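Secreted protein of unknown function DUF1311 (Pseudomonas putida, PDB 3GI7) is of unknown function, but belongs to the LprI family of secreted proteins and possibly inhibits lysozyme. Local coordinates at residues A[34-45]-A[56-66]. Residues are numbered along the deposited sequence; the frame is centred on the assembly and turned at random.
Sequences LQSAYDELIERM and MSRIEAAEKVW. With SO4 (sulfate ion), chain D.
Segments 34-45 and 56-66, from helices 17-49 and 55-77, run antiparallel, their axes 11.1 Å apart at the closest and their directions 159° apart, and side chains fill the gap. Ile-59 is a knob in a hole lined by Tyr-38, Leu-41, Ile-42 and Met-45. Its CG2 branch lies 3.6 Å from Tyr-38 CE1 and also touches Leu-41 CD2, the two side chains meeting tip to tip, and Ile-42 CD1. The other branch runs on to CD1, 3.7 Å from Met-45 CG. Nearer the turn, selenomethionine Met-56 brings its selenium 4.1 Å from Ile-42 CG2 and its methyl CE against Met-45 CB. These helices form an antiparallel hairpin, and helix 86-111 completes a three-helix bundle: Leu-41 also packs on its Leu-107, while a second subunit reaches Met-45 through its His-79. With CG anti to the backbone N (chi1 179°), the Tyr-38 ring reaches across to segment 56-66, where the aliphatic part of Glu-63 runs alongside it the other way, CB 3.7 Å from Tyr-38 CE1. The phenol OH comes 3.4 Å from Glu-60 CA, which lies at the ring edge, and hydrogen-bonds a water at 2.7 Å that in turn donates a weak bond to Glu-60 OE2. An alanine in place of Tyr-38 is likely to open a gap beside Ile-59 CG2 and the aliphatic part of Glu-63, and to leave the bridging water without its phenol partner. A bend at chi2 (71°) turns the Glu-63 carboxylate toward Leu-34, OE2 resting against its methyls, while OE1 forms a salt bridge with Arg-103 of helix 86-111. Leu-34 CD2 also meets the six-membered ring of Trp-66, 3.5 Å from CH2, and Arg-103 touches both of these side chains.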
loop_
_atom_site.group_PDB
_atom_site.type_symbol
_atom_site.label_atom_id
_atom_site.label_comp_id
_atom_site.label_asym_id
_atom_site.label_seq_id
_atom_site.Cartn_x
_atom_site.Cartn_y
_atom_site.Cartn_z
ATOM N N LEU A 34 -7.150 -8.227 11.069
ATOM C CA LEU A 34 -6.970 -6.829 11.417
ATOM C C LEU A 34 -7.137 -6.618 12.910
ATOM O O LEU A 34 -6.329 -5.946 13.537
ATOM C CB LEU A 34 -7.946 -5.960 10.672
ATOM C CG LEU A 34 -7.999 -4.485 11.073
ATOM C CD1 LEU A 34 -6.633 -3.822 10.892
ATOM C CD2 LEU A 34 -9.075 -3.737 10.253
ATOM N N GLN A 35 -8.173 -7.198 13.502
ATOM C CA GLN A 35 -8.348 -7.076 14.956
ATOM C C GLN A 35 -7.121 -7.592 15.700
ATOM O O GLN A 35 -6.691 -6.990 16.706
ATOM C CB GLN A 35 -9.623 -7.764 15.437
ATOM C CG GLN A 35 -9.895 -7.633 16.962
ATOM C CD GLN A 35 -10.192 -6.212 17.355
ATOM O OE1 GLN A 35 -11.040 -5.572 16.741
ATOM N NE2 GLN A 35 -9.502 -5.698 18.383
ATOM N N SER A 36 -6.560 -8.715 15.258
ATOM C CA SER A 36 -5.346 -9.250 15.887
ATOM C C SER A 36 -4.180 -8.289 15.756
ATOM O O SER A 36 -3.386 -8.115 16.711
ATOM C CB SER A 36 -4.945 -10.597 15.295
ATOM O OG SER A 36 -5.967 -11.529 15.551
ATOM N N ALA A 37 -4.046 -7.682 14.581
ATOM C CA ALA A 37 -2.992 -6.695 14.368
ATOM C C ALA A 37 -3.174 -5.481 15.272
ATOM O O ALA A 37 -2.182 -4.969 15.811
ATOM C CB ALA A 37 -2.908 -6.254 12.876
ATOM N N TYR A 38 -4.417 -5.014 15.417
ATOM C CA TYR A 38 -4.726 -3.871 16.271
ATOM C C TYR A 38 -4.365 -4.193 17.754
ATOM O O TYR A 38 -3.692 -3.411 18.436
ATOM C CB TYR A 38 -6.187 -3.533 16.138
ATOM C CG TYR A 38 -6.604 -2.392 17.004
ATOM C CD1 TYR A 38 -6.500 -1.096 16.562
ATOM C CD2 TYR A 38 -7.015 -2.616 18.325
ATOM C CE1 TYR A 38 -6.871 -0.009 17.398
ATOM C CE2 TYR A 38 -7.362 -1.558 19.167
ATOM C CZ TYR A 38 -7.272 -0.266 18.702
ATOM O OH TYR A 38 -7.603 0.760 19.505
ATOM N N ASP A 39 -4.773 -5.367 18.205
ATOM C CA ASP A 39 -4.603 -5.779 19.594
ATOM C C ASP A 39 -3.094 -5.886 19.892
ATOM O O ASP A 39 -2.636 -5.488 20.960
ATOM C CB ASP A 39 -5.278 -7.152 19.842
ATOM C CG ASP A 39 -6.809 -7.095 19.879
ATOM O OD1 ASP A 39 -7.417 -6.023 19.932
ATOM O OD2 ASP A 39 -7.414 -8.165 19.905
ATOM N N GLU A 40 -2.361 -6.444 18.936
ATOM C CA GLU A 40 -0.924 -6.590 19.075
ATOM C C GLU A 40 -0.194 -5.236 19.011
ATOM O O GLU A 40 0.810 -5.051 19.708
ATOM C CB GLU A 40 -0.373 -7.593 18.066
ATOM C CG GLU A 40 -0.829 -9.028 18.341
ATOM C CD GLU A 40 -0.306 -10.041 17.324
ATOM O OE1 GLU A 40 0.327 -11.039 17.744
ATOM O OE2 GLU A 40 -0.522 -9.844 16.113
ATOM N N LEU A 41 -0.694 -4.282 18.232
ATOM C CA LEU A 41 -0.083 -2.945 18.198
ATOM C C LEU A 41 -0.183 -2.282 19.581
ATOM O O LEU A 41 0.775 -1.670 20.055
ATOM C CB LEU A 41 -0.755 -2.032 17.173
ATOM C CG LEU A 41 -0.427 -0.549 17.267
ATOM C CD1 LEU A 41 1.028 -0.242 16.935
ATOM C CD2 LEU A 41 -1.395 0.277 16.355
ATOM N N ILE A 42 -1.356 -2.390 20.181
ATOM C CA ILE A 42 -1.598 -1.854 21.538
ATOM C C ILE A 42 -0.555 -2.403 22.518
ATOM O O ILE A 42 0.074 -1.639 23.263
ATOM C CB ILE A 42 -3.003 -2.151 22.008
ATOM C CG1 ILE A 42 -4.055 -1.459 21.119
ATOM C CG2 ILE A 42 -3.201 -1.744 23.539
ATOM C CD1 ILE A 42 -4.077 0.038 21.205
ATOM N N GLU A 43 -0.347 -3.712 22.498
ATOM C CA GLU A 43 0.639 -4.360 23.365
ATOM C C GLU A 43 2.054 -3.915 23.027
ATOM O O GLU A 43 2.827 -3.677 23.925
ATOM C CB GLU A 43 0.552 -5.892 23.285
ATOM C CG GLU A 43 -0.682 -6.482 23.892
ATOM N N ARG A 44 2.405 -3.797 21.739
ATOM C CA ARG A 44 3.735 -3.336 21.346
ATOM C C ARG A 44 3.979 -1.899 21.761
ATOM O O ARG A 44 5.071 -1.579 22.219
ATOM C CB ARG A 44 3.992 -3.507 19.818
ATOM C CG ARG A 44 4.021 -4.988 19.446
ATOM C CD ARG A 44 4.134 -5.191 17.950
ATOM N NE ARG A 44 5.505 -5.074 17.483
ATOM C CZ ARG A 44 5.862 -4.862 16.206
ATOM N NH1 ARG A 44 4.944 -4.668 15.252
ATOM N NH2 ARG A 44 7.163 -4.810 15.887
HETATM N N MSE A 45 2.947 -1.058 21.680
HETATM C CA MSE A 45 3.113 0.366 22.003
HETATM C C MSE A 45 3.288 0.456 23.533
HETATM O O MSE A 45 4.141 1.175 24.045
HETATM C CB MSE A 45 1.870 1.181 21.590
HETATM C CG MSE A 45 1.717 1.338 20.111
HETATM SE SE MSE A 45 3.270 2.315 19.371
HETATM C CE MSE A 45 2.707 3.857 19.931
HETATM N N MSE A 56 -2.999 5.506 23.734
HETATM C CA MSE A 56 -3.932 4.443 23.357
HETATM C C MSE A 56 -5.237 5.082 22.850
HETATM O O MSE A 56 -5.806 4.579 21.897
HETATM C CB MSE A 56 -4.201 3.451 24.499
HETATM C CG MSE A 56 -2.952 2.917 25.178
HETATM SE SE MSE A 56 -1.692 2.041 23.954
HETATM C CE MSE A 56 -0.053 2.667 24.988
ATOM N N SER A 57 -5.677 6.195 23.439
ATOM C CA SER A 57 -6.891 6.867 22.963
ATOM C C SER A 57 -6.716 7.374 21.524
ATOM O O SER A 57 -7.656 7.326 20.723
ATOM C CB SER A 57 -7.306 8.013 23.889
ATOM O OG SER A 57 -7.851 7.493 25.093
ATOM N N ARG A 58 -5.520 7.860 21.206
ATOM C CA ARG A 58 -5.231 8.331 19.829
ATOM C C ARG A 58 -5.267 7.191 18.833
ATOM O O ARG A 58 -5.780 7.360 17.700
ATOM C CB ARG A 58 -3.906 9.033 19.757
ATOM C CG ARG A 58 -3.942 10.476 20.232
ATOM C CD ARG A 58 -2.505 10.926 20.375
ATOM N NE ARG A 58 -2.379 12.355 20.611
ATOM C CZ ARG A 58 -1.250 12.965 20.955
ATOM N NH1 ARG A 58 -0.116 12.278 21.162
ATOM N NH2 ARG A 58 -1.267 14.282 21.117
ATOM N N ILE A 59 -4.739 6.032 19.230
ATOM C CA ILE A 59 -4.765 4.851 18.377
ATOM C C ILE A 59 -6.206 4.386 18.144
ATOM O O ILE A 59 -6.602 4.102 17.012
ATOM C CB ILE A 59 -3.906 3.681 18.934
ATOM C CG1 ILE A 59 -2.420 4.072 18.886
ATOM C CG2 ILE A 59 -4.197 2.334 18.162
ATOM C CD1 ILE A 59 -1.508 3.191 19.760
ATOM N N GLU A 60 -7.005 4.372 19.213
ATOM C CA GLU A 60 -8.413 4.010 19.099
ATOM C C GLU A 60 -9.205 5.013 18.252
ATOM O O GLU A 60 -9.982 4.589 17.398
ATOM C CB GLU A 60 -9.019 3.868 20.501
ATOM C CG GLU A 60 -10.415 3.345 20.487
ATOM C CD GLU A 60 -10.911 3.171 21.928
ATOM O OE1 GLU A 60 -10.856 4.140 22.695
ATOM O OE2 GLU A 60 -11.257 2.055 22.280
ATOM N N ALA A 61 -8.956 6.315 18.419
ATOM C CA ALA A 61 -9.639 7.343 17.635
ATOM C C ALA A 61 -9.330 7.203 16.142
ATOM O O ALA A 61 -10.229 7.292 15.310
ATOM C CB ALA A 61 -9.288 8.760 18.124
ATOM N N ALA A 62 -8.052 7.003 15.819
ATOM C CA ALA A 62 -7.615 6.812 14.425
ATOM C C ALA A 62 -8.303 5.608 13.803
ATOM O O ALA A 62 -8.800 5.677 12.678
ATOM C CB ALA A 62 -6.082 6.650 14.356
ATOM N N GLU A 63 -8.357 4.503 14.532
ATOM C CA GLU A 63 -8.948 3.291 13.989
ATOM C C GLU A 63 -10.455 3.471 13.740
ATOM O O GLU A 63 -10.986 2.979 12.734
ATOM C CB GLU A 63 -8.696 2.096 14.900
ATOM C CG GLU A 63 -9.025 0.766 14.262
ATOM C CD GLU A 63 -8.057 0.336 13.143
ATOM O OE1 GLU A 63 -7.070 1.055 12.861
ATOM O OE2 GLU A 63 -8.310 -0.758 12.552
ATOM N N LYS A 64 -11.110 4.229 14.598
ATOM C CA LYS A 64 -12.509 4.583 14.386
ATOM C C LYS A 64 -12.741 5.381 13.110
ATOM O O LYS A 64 -13.662 5.100 12.347
ATOM C CB LYS A 64 -13.078 5.285 15.620
ATOM C CG LYS A 64 -14.540 5.606 15.504
ATOM C CD LYS A 64 -15.081 6.324 16.758
ATOM C CE LYS A 64 -16.578 6.643 16.617
ATOM N NZ LYS A 64 -17.165 7.150 17.901
ATOM N N VAL A 65 -11.941 6.416 12.890
ATOM C CA VAL A 65 -12.048 7.190 11.676
ATOM C C VAL A 65 -11.723 6.279 10.465
ATOM O O VAL A 65 -12.375 6.369 9.424
ATOM C CB VAL A 65 -11.125 8.419 11.678
ATOM C CG1 VAL A 65 -11.352 9.259 10.358
ATOM C CG2 VAL A 65 -11.347 9.259 12.911
ATOM N N TRP A 66 -10.731 5.410 10.594
ATOM C CA TRP A 66 -10.360 4.493 9.510
ATOM C C TRP A 66 -11.572 3.651 9.070
ATOM O O TRP A 66 -11.810 3.403 7.860
ATOM C CB TRP A 66 -9.166 3.577 9.900
ATOM C CG TRP A 66 -8.982 2.526 8.838
ATOM C CD1 TRP A 66 -8.293 2.678 7.653
ATOM C CD2 TRP A 66 -9.565 1.230 8.783
ATOM N NE1 TRP A 66 -8.388 1.545 6.897
ATOM C CE2 TRP A 66 -9.176 0.642 7.554
ATOM C CE3 TRP A 66 -10.378 0.497 9.651
ATOM C CZ2 TRP A 66 -9.551 -0.658 7.187
ATOM C CZ3 TRP A 66 -10.739 -0.784 9.276
ATOM C CH2 TRP A 66 -10.343 -1.340 8.058
HETATM S S SO4 D . -4.980 14.792 20.284
HETATM O O1 SO4 D . -6.159 14.738 19.422
HETATM O O2 SO4 D . -4.103 15.914 19.968
HETATM O O3 SO4 D . -5.424 14.923 21.665
HETATM O O4 SO4 D . -4.258 13.544 20.102
HETATM O O HOH W 1 -8.365 0.315 22.004
#